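Local coordinates for protein putative oxidoreductase molybdopterin-binding subunit (Sulfolobus tokodaii, PDB 4ZOH) that probably serves as the molybdenum-bearing subunit of a xanthine dehydrogenase-family oxidoreductase, binding a pterin cytosine dinucleotide cofactor, at residues M1-L13 with G443-D456. Sequence-based numbering, arbitrary orientation.
With MCN (pterin cytosine dinucleotide), chain D.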
ATOM      1  N   MET A   1      13.451  33.604  16.561  1.00 42.18           N
ATOM      2  CA  MET A   1      13.711  32.189  16.777  1.00 40.00           C
ATOM      3  C   MET A   1      12.410  31.363  17.016  1.00 35.54           C
ATOM      4  O   MET A   1      11.453  31.827  17.641  1.00 39.37           O
ATOM      5  CB  MET A   1      14.717  32.028  17.912  1.00 42.33           C
ATOM      6  CG  MET A   1      14.122  32.403  19.246  1.00 51.26           C
ATOM      7  SD  MET A   1      15.292  32.388  20.586  1.00 55.47           S
ATOM      8  CE  MET A   1      15.279  30.679  21.124  1.00 50.94           C
ATOM      9  N   TYR A   2      12.402  30.117  16.546  1.00 31.31           N
ATOM     10  CA  TYR A   2      11.282  29.190  16.840  1.00 30.73           C
ATOM     11  C   TYR A   2      11.370  28.427  18.147  1.00 26.04           C
ATOM     12  O   TYR A   2      10.332  28.131  18.737  1.00 30.06           O
ATOM     13  CB  TYR A   2      11.136  28.151  15.739  1.00 29.77           C
ATOM     14  CG  TYR A   2      10.767  28.698  14.440  1.00 29.79           C
ATOM     15  CD1 TYR A   2       9.447  29.036  14.165  1.00 27.91           C
ATOM     16  CD2 TYR A   2      11.735  28.827  13.443  1.00 30.20           C
ATOM     17  CE1 TYR A   2       9.078  29.541  12.919  1.00 26.57           C
ATOM     18  CE2 TYR A   2      11.389  29.312  12.187  1.00 30.33           C
ATOM     19  CZ  TYR A   2      10.058  29.682  11.946  1.00 30.08           C
ATOM     20  OH  TYR A   2       9.717  30.138  10.675  1.00 33.23           O
ATOM     21  N   ILE A   3      12.579  28.081  18.581  1.00 28.71           N
ATOM     22  CA  ILE A   3      12.752  27.366  19.880  1.00 28.99           C
ATOM     23  C   ILE A   3      12.185  28.272  21.008  1.00 30.46           C
ATOM     24  O   ILE A   3      12.544  29.434  21.078  1.00 30.83           O
ATOM     25  CB  ILE A   3      14.220  26.979  20.142  1.00 28.73           C
ATOM     26  CG1 ILE A   3      14.710  25.938  19.100  1.00 32.35           C
ATOM     27  CG2 ILE A   3      14.382  26.345  21.530  1.00 26.11           C
ATOM     28  CD1 ILE A   3      16.228  25.682  19.102  1.00 32.13           C
ATOM     29  N   GLY A   4      11.271  27.746  21.822  1.00 28.54           N
ATOM     30  CA  GLY A   4      10.743  28.434  22.973  1.00 26.77           C
ATOM     31  C   GLY A   4       9.378  28.975  22.632  1.00 28.29           C
ATOM     32  O   GLY A   4       8.632  29.318  23.520  1.00 27.89           O
ATOM     33  N   LYS A   5       9.008  28.943  21.357  1.00 28.41           N
ATOM     34  CA  LYS A   5       7.663  29.401  20.989  1.00 32.16           C
ATOM     35  C   LYS A   5       6.626  28.294  20.949  1.00 32.03           C
ATOM     36  O   LYS A   5       6.955  27.097  20.530  1.00 25.75           O
ATOM     37  CB  LYS A   5       7.696  30.057  19.613  1.00 33.10           C
ATOM     38  CG  LYS A   5       8.781  31.097  19.448  1.00 36.68           C
ATOM     39  CD  LYS A   5       8.416  32.410  20.118  1.00 39.01           C
ATOM     40  CE  LYS A   5       9.402  33.491  19.662  1.00 41.03           C
ATOM     41  NZ  LYS A   5       9.072  33.932  18.272  1.00 44.12           N
ATOM     42  N   PRO A   6       5.369  28.665  21.328  1.00 28.79           N
ATOM     43  CA  PRO A   6       4.285  27.666  21.249  1.00 23.36           C
ATOM     44  C   PRO A   6       3.882  27.441  19.789  1.00 23.77           C
ATOM     45  O   PRO A   6       2.752  27.694  19.430  1.00 24.88           O
ATOM     46  CB  PRO A   6       3.150  28.323  22.073  1.00 25.10           C
ATOM     47  CG  PRO A   6       3.396  29.865  21.951  1.00 24.43           C
ATOM     48  CD  PRO A   6       4.860  30.040  21.657  1.00 25.64           C
ATOM     49  N   ILE A   7       4.788  26.915  18.965  1.00 23.98           N
ATOM     50  CA  ILE A   7       4.492  26.647  17.541  1.00 24.05           C
ATOM     51  C   ILE A   7       3.446  25.555  17.361  1.00 26.32           C
ATOM     52  O   ILE A   7       3.545  24.470  18.002  1.00 27.53           O
ATOM     53  CB  ILE A   7       5.798  26.311  16.795  1.00 23.86           C
ATOM     54  CG1 ILE A   7       6.795  27.509  16.873  1.00 24.49           C
ATOM     55  CG2 ILE A   7       5.517  25.861  15.375  1.00 22.86           C
ATOM     56  CD1 ILE A   7       6.334  28.843  16.246  1.00 22.84           C
ATOM     57  N   LYS A   8       2.400  25.824  16.572  1.00 24.64           N
ATOM     58  CA  LYS A   8       1.320  24.823  16.430  1.00 27.37           C
ATOM     59  C   LYS A   8       1.839  23.585  15.619  1.00 24.36           C
ATOM     60  O   LYS A   8       2.771  23.716  14.828  1.00 24.09           O
ATOM     61  CB  LYS A   8       0.066  25.413  15.783  1.00 30.90           C
ATOM     62  CG  LYS A   8      -0.626  26.506  16.627  1.00 32.71           C
ATOM     63  CD  LYS A   8      -1.718  27.213  15.848  1.00 33.68           C
ATOM     64  CE  LYS A   8      -1.253  28.003  14.625  1.00 39.50           C
ATOM     65  NZ  LYS A   8      -0.618  29.342  14.886  1.00 41.92           N
ATOM     66  N   ARG A   9       1.188  22.433  15.762  1.00 23.20           N
ATOM     67  CA  ARG A   9       1.776  21.123  15.282  1.00 20.95           C
ATOM     68  C   ARG A   9       1.704  21.031  13.782  1.00 21.35           C
ATOM     69  O   ARG A   9       0.606  21.209  13.130  1.00 22.33           O
ATOM     70  CB  ARG A   9       1.084  19.913  15.932  1.00 18.85           C
ATOM     71  CG  ARG A   9       1.412  19.790  17.423  1.00 18.44           C
ATOM     72  CD  ARG A   9       1.346  18.343  17.926  1.00 17.44           C
ATOM     73  NE  ARG A   9       0.249  17.564  17.286  1.00 17.40           N
ATOM     74  CZ  ARG A   9       0.153  16.246  17.266  1.00 19.47           C
ATOM     75  NH1 ARG A   9       1.042  15.485  17.981  1.00 20.09           N
ATOM     76  NH2 ARG A   9      -0.865  15.667  16.596  1.00 18.06           N
ATOM     77  N   ILE A  10       2.874  20.806  13.215  1.00 20.56           N
ATOM     78  CA  ILE A  10       2.952  20.388  11.811  1.00 22.60           C
ATOM     79  C   ILE A  10       2.243  19.013  11.591  1.00 22.32           C
ATOM     80  O   ILE A  10       1.905  18.670  10.477  1.00 21.69           O
ATOM     81  CB  ILE A  10       4.412  20.354  11.268  1.00 21.13           C
ATOM     82  CG1 ILE A  10       5.216  19.157  11.837  1.00 23.37           C
ATOM     83  CG2 ILE A  10       5.108  21.692  11.500  1.00 23.94           C
ATOM     84  CD1 ILE A  10       6.695  19.141  11.405  1.00 20.11           C
ATOM     85  N   GLU A  11       2.085  18.221  12.644  1.00 22.30           N
ATOM     86  CA  GLU A  11       1.488  16.872  12.498  1.00 22.89           C
ATOM     87  C   GLU A  11      -0.028  16.955  12.286  1.00 24.86           C
ATOM     88  O   GLU A  11      -0.587  15.962  11.807  1.00 22.05           O
ATOM     89  CB  GLU A  11       1.768  15.957  13.739  1.00 22.43           C
ATOM     90  CG  GLU A  11       3.258  15.698  14.073  1.00 20.22           C
ATOM     91  CD  GLU A  11       3.935  16.740  14.959  1.00 23.49           C
ATOM     92  OE1 GLU A  11       3.510  17.942  14.968  1.00 18.74           O
ATOM     93  OE2 GLU A  11       4.977  16.379  15.607  1.00 22.20           O
ATOM     94  N   ASP A  12      -0.687  18.092  12.638  1.00 20.08           N
ATOM     95  CA  ASP A  12      -2.162  18.057  12.789  1.00 21.42           C
ATOM     96  C   ASP A  12      -2.952  17.876  11.509  1.00 20.75           C
ATOM     97  O   ASP A  12      -3.988  17.155  11.508  1.00 21.03           O
ATOM     98  CB  ASP A  12      -2.685  19.270  13.566  1.00 22.26           C
ATOM     99  CG  ASP A  12      -2.297  19.230  15.009  1.00 24.18           C
ATOM    100  OD1 ASP A  12      -1.812  18.156  15.445  1.00 23.24           O
ATOM    101  OD2 ASP A  12      -2.492  20.244  15.722  1.00 24.63           O
ATOM    102  N   LEU A  13      -2.436  18.442  10.410  1.00 19.98           N
ATOM    103  CA  LEU A  13      -3.263  18.558   9.195  1.00 24.39           C
ATOM    104  C   LEU A  13      -3.767  17.213   8.677  1.00 24.88           C
ATOM    105  O   LEU A  13      -4.971  17.056   8.412  1.00 22.12           O
ATOM    106  CB  LEU A  13      -2.577  19.372   8.066  1.00 24.22           C
ATOM    107  CG  LEU A  13      -3.429  19.531   6.773  1.00 26.14           C
ATOM    108  CD1 LEU A  13      -4.713  20.302   7.068  1.00 22.89           C
ATOM    109  CD2 LEU A  13      -2.690  20.222   5.614  1.00 24.29           C
ATOM    110  N   GLY A 443       2.465  10.496  18.949  1.00 20.07           N
ATOM    111  CA  GLY A 443       1.486  11.420  19.519  1.00 22.11           C
ATOM    112  C   GLY A 443       2.125  12.624  20.181  1.00 24.45           C
ATOM    113  O   GLY A 443       1.485  13.623  20.397  1.00 20.75           O
ATOM    114  N   GLN A 444       3.404  12.500  20.535  1.00 23.96           N
ATOM    115  CA  GLN A 444       4.028  13.507  21.405  1.00 22.75           C
ATOM    116  C   GLN A 444       4.436  14.804  20.700  1.00 23.17           C
ATOM    117  O   GLN A 444       4.839  15.758  21.397  1.00 23.03           O
ATOM    118  CB  GLN A 444       5.220  12.938  22.190  1.00 20.55           C
ATOM    119  CG  GLN A 444       4.916  11.700  23.038  1.00 19.92           C
ATOM    120  CD  GLN A 444       5.057  10.344  22.287  1.00 20.08           C
ATOM    121  OE1 GLN A 444       5.223  10.287  21.059  1.00 18.14           O
ATOM    122  NE2 GLN A 444       4.997   9.242  23.038  1.00 19.68           N
ATOM    123  N   GLY A 445       4.375  14.850  19.375  1.00 19.27           N
ATOM    124  CA  GLY A 445       4.671  16.078  18.641  1.00 22.06           C
ATOM    125  C   GLY A 445       6.124  16.509  18.516  1.00 23.63           C
ATOM    126  O   GLY A 445       6.394  17.698  18.287  1.00 21.53           O
ATOM    127  N   ASP A 446       7.065  15.570  18.662  1.00 22.40           N
ATOM    128  CA  ASP A 446       8.499  15.899  18.564  1.00 24.37           C
ATOM    129  C   ASP A 446       8.893  16.385  17.212  1.00 22.77           C
ATOM    130  O   ASP A 446       9.897  17.112  17.099  1.00 25.44           O
ATOM    131  CB  ASP A 446       9.416  14.704  18.922  1.00 22.50           C
ATOM    132  CG  ASP A 446       9.133  14.204  20.274  1.00 25.94           C
ATOM    133  OD1 ASP A 446       9.663  14.778  21.228  1.00 29.97           O
ATOM    134  OD2 ASP A 446       8.277  13.344  20.424  1.00 26.03           O
ATOM    135  N   ALA A 447       8.153  15.981  16.183  1.00 21.04           N
ATOM    136  CA  ALA A 447       8.540  16.368  14.828  1.00 21.74           C
ATOM    137  C   ALA A 447       8.440  17.933  14.701  1.00 21.43           C
ATOM    138  O   ALA A 447       9.278  18.560  14.056  1.00 21.07           O
ATOM    139  CB  ALA A 447       7.691  15.656  13.771  1.00 19.56           C
ATOM    140  N   THR A 448       7.401  18.529  15.284  1.00 22.33           N
ATOM    141  CA  THR A 448       7.271  20.012  15.300  1.00 21.27           C
ATOM    142  C   THR A 448       8.483  20.595  16.041  1.00 21.00           C
ATOM    143  O   THR A 448       9.114  21.502  15.540  1.00 22.59           O
ATOM    144  CB  THR A 448       5.981  20.445  16.007  1.00 21.16           C
ATOM    145  OG1 THR A 448       4.883  20.094  15.173  1.00 21.25           O
ATOM    146  CG2 THR A 448       5.972  21.944  16.218  1.00 22.79           C
ATOM    147  N   ALA A 449       8.830  20.033  17.195  1.00 19.61           N
ATOM    148  CA  ALA A 449      10.003  20.499  17.924  1.00 22.66           C
ATOM    149  C   ALA A 449      11.264  20.339  17.096  1.00 26.12           C
ATOM    150  O   ALA A 449      12.166  21.249  17.076  1.00 28.25           O
ATOM    151  CB  ALA A 449      10.074  19.843  19.304  1.00 21.64           C
ATOM    152  N   PHE A 450      11.298  19.277  16.273  1.00 24.30           N
ATOM    153  CA  PHE A 450      12.505  19.054  15.476  1.00 23.06           C
ATOM    154  C   PHE A 450      12.608  20.102  14.381  1.00 23.15           C
ATOM    155  O   PHE A 450      13.705  20.576  14.011  1.00 23.69           O
ATOM    156  CB  PHE A 450      12.586  17.601  14.939  1.00 21.18           C
ATOM    157  CG  PHE A 450      12.769  16.576  16.018  1.00 22.94           C
ATOM    158  CD1 PHE A 450      13.381  16.912  17.255  1.00 24.54           C
ATOM    159  CD2 PHE A 450      12.371  15.274  15.828  1.00 23.03           C
ATOM    160  CE1 PHE A 450      13.554  15.952  18.272  1.00 24.57           C
ATOM    161  CE2 PHE A 450      12.577  14.301  16.826  1.00 22.09           C
ATOM    162  CZ  PHE A 450      13.156  14.639  18.037  1.00 24.05           C
ATOM    163  N   ALA A 451      11.455  20.422  13.816  1.00 21.77           N
ATOM    164  CA  ALA A 451      11.385  21.394  12.741  1.00 21.66           C
ATOM    165  C   ALA A 451      11.794  22.812  13.316  1.00 20.63           C
ATOM    166  O   ALA A 451      12.580  23.494  12.698  1.00 23.26           O
ATOM    167  CB  ALA A 451       9.985  21.410  12.143  1.00 19.66           C
ATOM    168  N   GLN A 452      11.308  23.173  14.495  1.00 23.22           N
ATOM    169  CA  GLN A 452      11.737  24.425  15.225  1.00 24.99           C
ATOM    170  C   GLN A 452      13.271  24.495  15.439  1.00 29.29           C
ATOM    171  O   GLN A 452      13.924  25.529  15.120  1.00 28.96           O
ATOM    172  CB  GLN A 452      11.067  24.498  16.618  1.00 24.44           C
ATOM    173  CG  GLN A 452       9.558  24.513  16.597  1.00 25.42           C
ATOM    174  CD  GLN A 452       8.959  24.359  17.997  1.00 29.07           C
ATOM    175  OE1 GLN A 452       8.354  23.336  18.299  1.00 28.20           O
ATOM    176  NE2 GLN A 452       9.115  25.413  18.864  1.00 24.19           N
ATOM    177  N   ILE A 453      13.851  23.397  15.942  1.00 26.20           N
ATOM    178  CA  ILE A 453      15.323  23.270  16.097  1.00 26.07           C
ATOM    179  C   ILE A 453      16.077  23.442  14.769  1.00 29.31           C
ATOM    180  O   ILE A 453      16.976  24.289  14.679  1.00 31.18           O
ATOM    181  CB  ILE A 453      15.737  21.981  16.833  1.00 24.00           C
ATOM    182  CG1 ILE A 453      15.259  22.035  18.280  1.00 24.04           C
ATOM    183  CG2 ILE A 453      17.246  21.750  16.801  1.00 25.22           C
ATOM    184  CD1 ILE A 453      15.234  20.639  18.955  1.00 24.45           C
ATOM    185  N   ALA A 454      15.711  22.674  13.737  1.00 29.64           N
ATOM    186  CA  ALA A 454      16.470  22.699  12.509  1.00 26.27           C
ATOM    187  C   ALA A 454      16.298  24.061  11.802  1.00 26.51           C
ATOM    188  O   ALA A 454      17.232  24.545  11.201  1.00 26.39           O
ATOM    189  CB  ALA A 454      16.086  21.557  11.556  1.00 26.43           C
ATOM    190  N   ALA A 455      15.102  24.637  11.848  1.00 24.98           N
ATOM    191  CA  ALA A 455      14.876  25.929  11.223  1.00 25.59           C
ATOM    192  C   ALA A 455      15.711  27.061  11.921  1.00 29.20           C
ATOM    193  O   ALA A 455      16.273  27.900  11.231  1.00 28.40           O
ATOM    194  CB  ALA A 455      13.384  26.258  11.170  1.00 24.31           C
ATOM    195  N   ASP A 456      15.816  27.046  13.250  1.00 29.77           N
ATOM    196  CA  ASP A 456      16.706  27.982  13.976  1.00 32.89           C
ATOM    197  C   ASP A 456      18.152  27.851  13.545  1.00 38.37           C
ATOM    198  O   ASP A 456      18.759  28.869  13.204  1.00 39.48           O
ATOM    199  CB  ASP A 456      16.570  27.870  15.509  1.00 30.81           C
ATOM    200  CG  ASP A 456      15.290  28.554  16.047  1.00 28.24           C
ATOM    201  OD1 ASP A 456      14.436  29.034  15.271  1.00 26.61           O
ATOM    202  OD2 ASP A 456      15.120  28.640  17.271  1.00 29.73           O
TER
HETATM  203  N1  MCN D 801       8.980  19.202  25.271  1.00 26.58           N
HETATM  204  C2  MCN D 801       9.496  20.483  25.165  1.00 27.83           C
HETATM  205  N3  MCN D 801      10.476  20.932  26.009  1.00 26.87           N
HETATM  206  C4  MCN D 801      10.941  20.068  26.995  1.00 26.25           C
HETATM  207  C5  MCN D 801      10.430  18.777  27.116  1.00 26.33           C
HETATM  208  C6  MCN D 801       9.453  18.323  26.230  1.00 24.07           C
HETATM  209  O2  MCN D 801       9.116  21.287  24.307  1.00 27.20           O
HETATM  210  N4  MCN D 801      11.884  20.515  27.797  1.00 23.47           N
HETATM  211  C1' MCN D 801       7.952  18.804  24.307  1.00 26.05           C
HETATM  212  C2D MCN D 801       8.615  18.128  23.104  1.00 27.48           C
HETATM  213  O2' MCN D 801       8.887  19.014  22.061  1.00 34.26           O
HETATM  214  C3' MCN D 801       7.536  17.196  22.621  1.00 26.77           C
HETATM  215  C4D MCN D 801       7.111  16.641  23.917  1.00 27.36           C
HETATM  216  O4D MCN D 801       7.114  17.810  24.846  1.00 26.77           O
HETATM  217  O3' MCN D 801       6.477  17.844  22.006  1.00 26.35           O
HETATM  218  C5' MCN D 801       8.276  15.674  24.011  1.00 28.96           C
HETATM  219  O5' MCN D 801       8.400  15.179  25.217  1.00 29.72           O
HETATM  220  PA  MCN D 801       9.710  14.350  25.703  1.00 25.88           P
HETATM  221  O1A MCN D 801      10.927  14.416  24.922  1.00 26.43           O
HETATM  222  O2A MCN D 801       9.676  14.782  27.142  1.00 24.53           O
HETATM  223  O3A MCN D 801       8.954  12.842  25.681  1.00 25.71           O
HETATM  224  PB  MCN D 801       8.896  11.947  24.338  1.00 22.58           P
HETATM  225  O1B MCN D 801      10.162  11.108  24.298  1.00 23.31           O
HETATM  226  O2B MCN D 801       8.588  12.667  23.099  1.00 19.76           O
HETATM  227  O3B MCN D 801       7.666  11.105  24.684  1.00 20.82           O
HETATM  228  C10 MCN D 801       7.725   9.841  25.399  1.00 19.76           C
HETATM  229  C9' MCN D 801       6.725   9.823  26.530  1.00 20.12           C
HETATM  230  C8' MCN D 801       6.550   8.519  27.104  1.00 22.27           C
HETATM  231  S8' MCN D 801       7.941   7.625  27.699  1.00 25.50           S
HETATM  232  C7' MCN D 801       5.319   7.978  27.327  1.00 22.72           C
HETATM  233  S7' MCN D 801       5.072   6.426  28.171  1.00 24.97           S
HETATM  234  C6' MCN D 801       4.095   8.690  27.016  1.00 23.76           C
HETATM  235  C7  MCN D 801       4.384  10.219  26.853  1.00 24.09           C
HETATM  236  O9' MCN D 801       5.506  10.334  26.001  1.00 22.33           O
HETATM  237  N5' MCN D 801       3.372   8.128  25.877  1.00 22.48           N
HETATM  238  C4A MCN D 801       2.550   8.893  25.025  1.00 25.33           C
HETATM  239  N8' MCN D 801       3.215  10.898  26.213  1.00 23.55           N
HETATM  240  C4B MCN D 801       2.468  10.299  25.243  1.00 25.90           C
HETATM  241  N1' MCN D 801       1.676  11.085  24.510  1.00 24.57           N
HETATM  242  C2' MCN D 801       0.976  10.548  23.513  1.00 23.89           C
HETATM  243  N2' MCN D 801       0.220  11.352  22.795  1.00 23.95           N
HETATM  244  N3' MCN D 801       0.992   9.144  23.221  1.00 22.66           N
HETATM  245  C4' MCN D 801       1.785   8.276  24.006  1.00 26.60           C
HETATM  246  O4' MCN D 801       1.795   7.033  23.766  1.00 24.48           O
HETATM  247  O   HOH W   1       5.748  13.859  15.895  1.00 26.69           O
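Y2, I7 and I10 meet helix 446-456 as the irregular N-terminal arm 1-13 runs antiparallel to it, M1 lying near D456 and I10 near T448, with a type II turn at Y2-K5 and a type I turn at R9-D12. The helix belongs to the molybdopterin-binding domain, and its N-terminal approach holds the cofactor: the ribose O3' of MCN donates to Q444 O (2.7 Å). At the far end the D456 carboxylate takes two successive backbone amides: Y2 N reaches the syn lone pair of OD1 (2.6 Å), whereas I3 N meets OD2 from above the carboxylate plane (2.9 Å). The Y2 ring carries OD1 at its edge, its plane 24° from the carboxylate, and rests CE2 on the A455 methyl. Q452 stretches out alongside I7, pointing the opposite way, and sends NE2 to Y2 O (3.0 Å), which K5 N approaches from the opposite face; Q452 OE1 in turn takes N599 ND2. I3 CD1 lies against I453 CG1, while I10 reaches over the A447 and A451 methyls with CD1. With OG1 of T448 anti to the carbonyl carbon (chi1 -70°), this hydroxyl accepts from I10 N and donates to E11 OE1 (2.6 Å). A kink in the E11 chain (chi2 86°) brings OE2 over the first turn, where T448 N and a water donate to it at the N-terminal end of the helix, whose dipole would probably stabilise the negative charge. Cut back to an alanine, this position would probably leave the T448 hydroxyl and amide without their carboxylate acceptor. E11 CB covers one face of the R9 guanidinium, whose NH2 also bonds to the backbone of another protein's chain; NE and NH2 together hold D12 OD1, at 2.8 Å from NE.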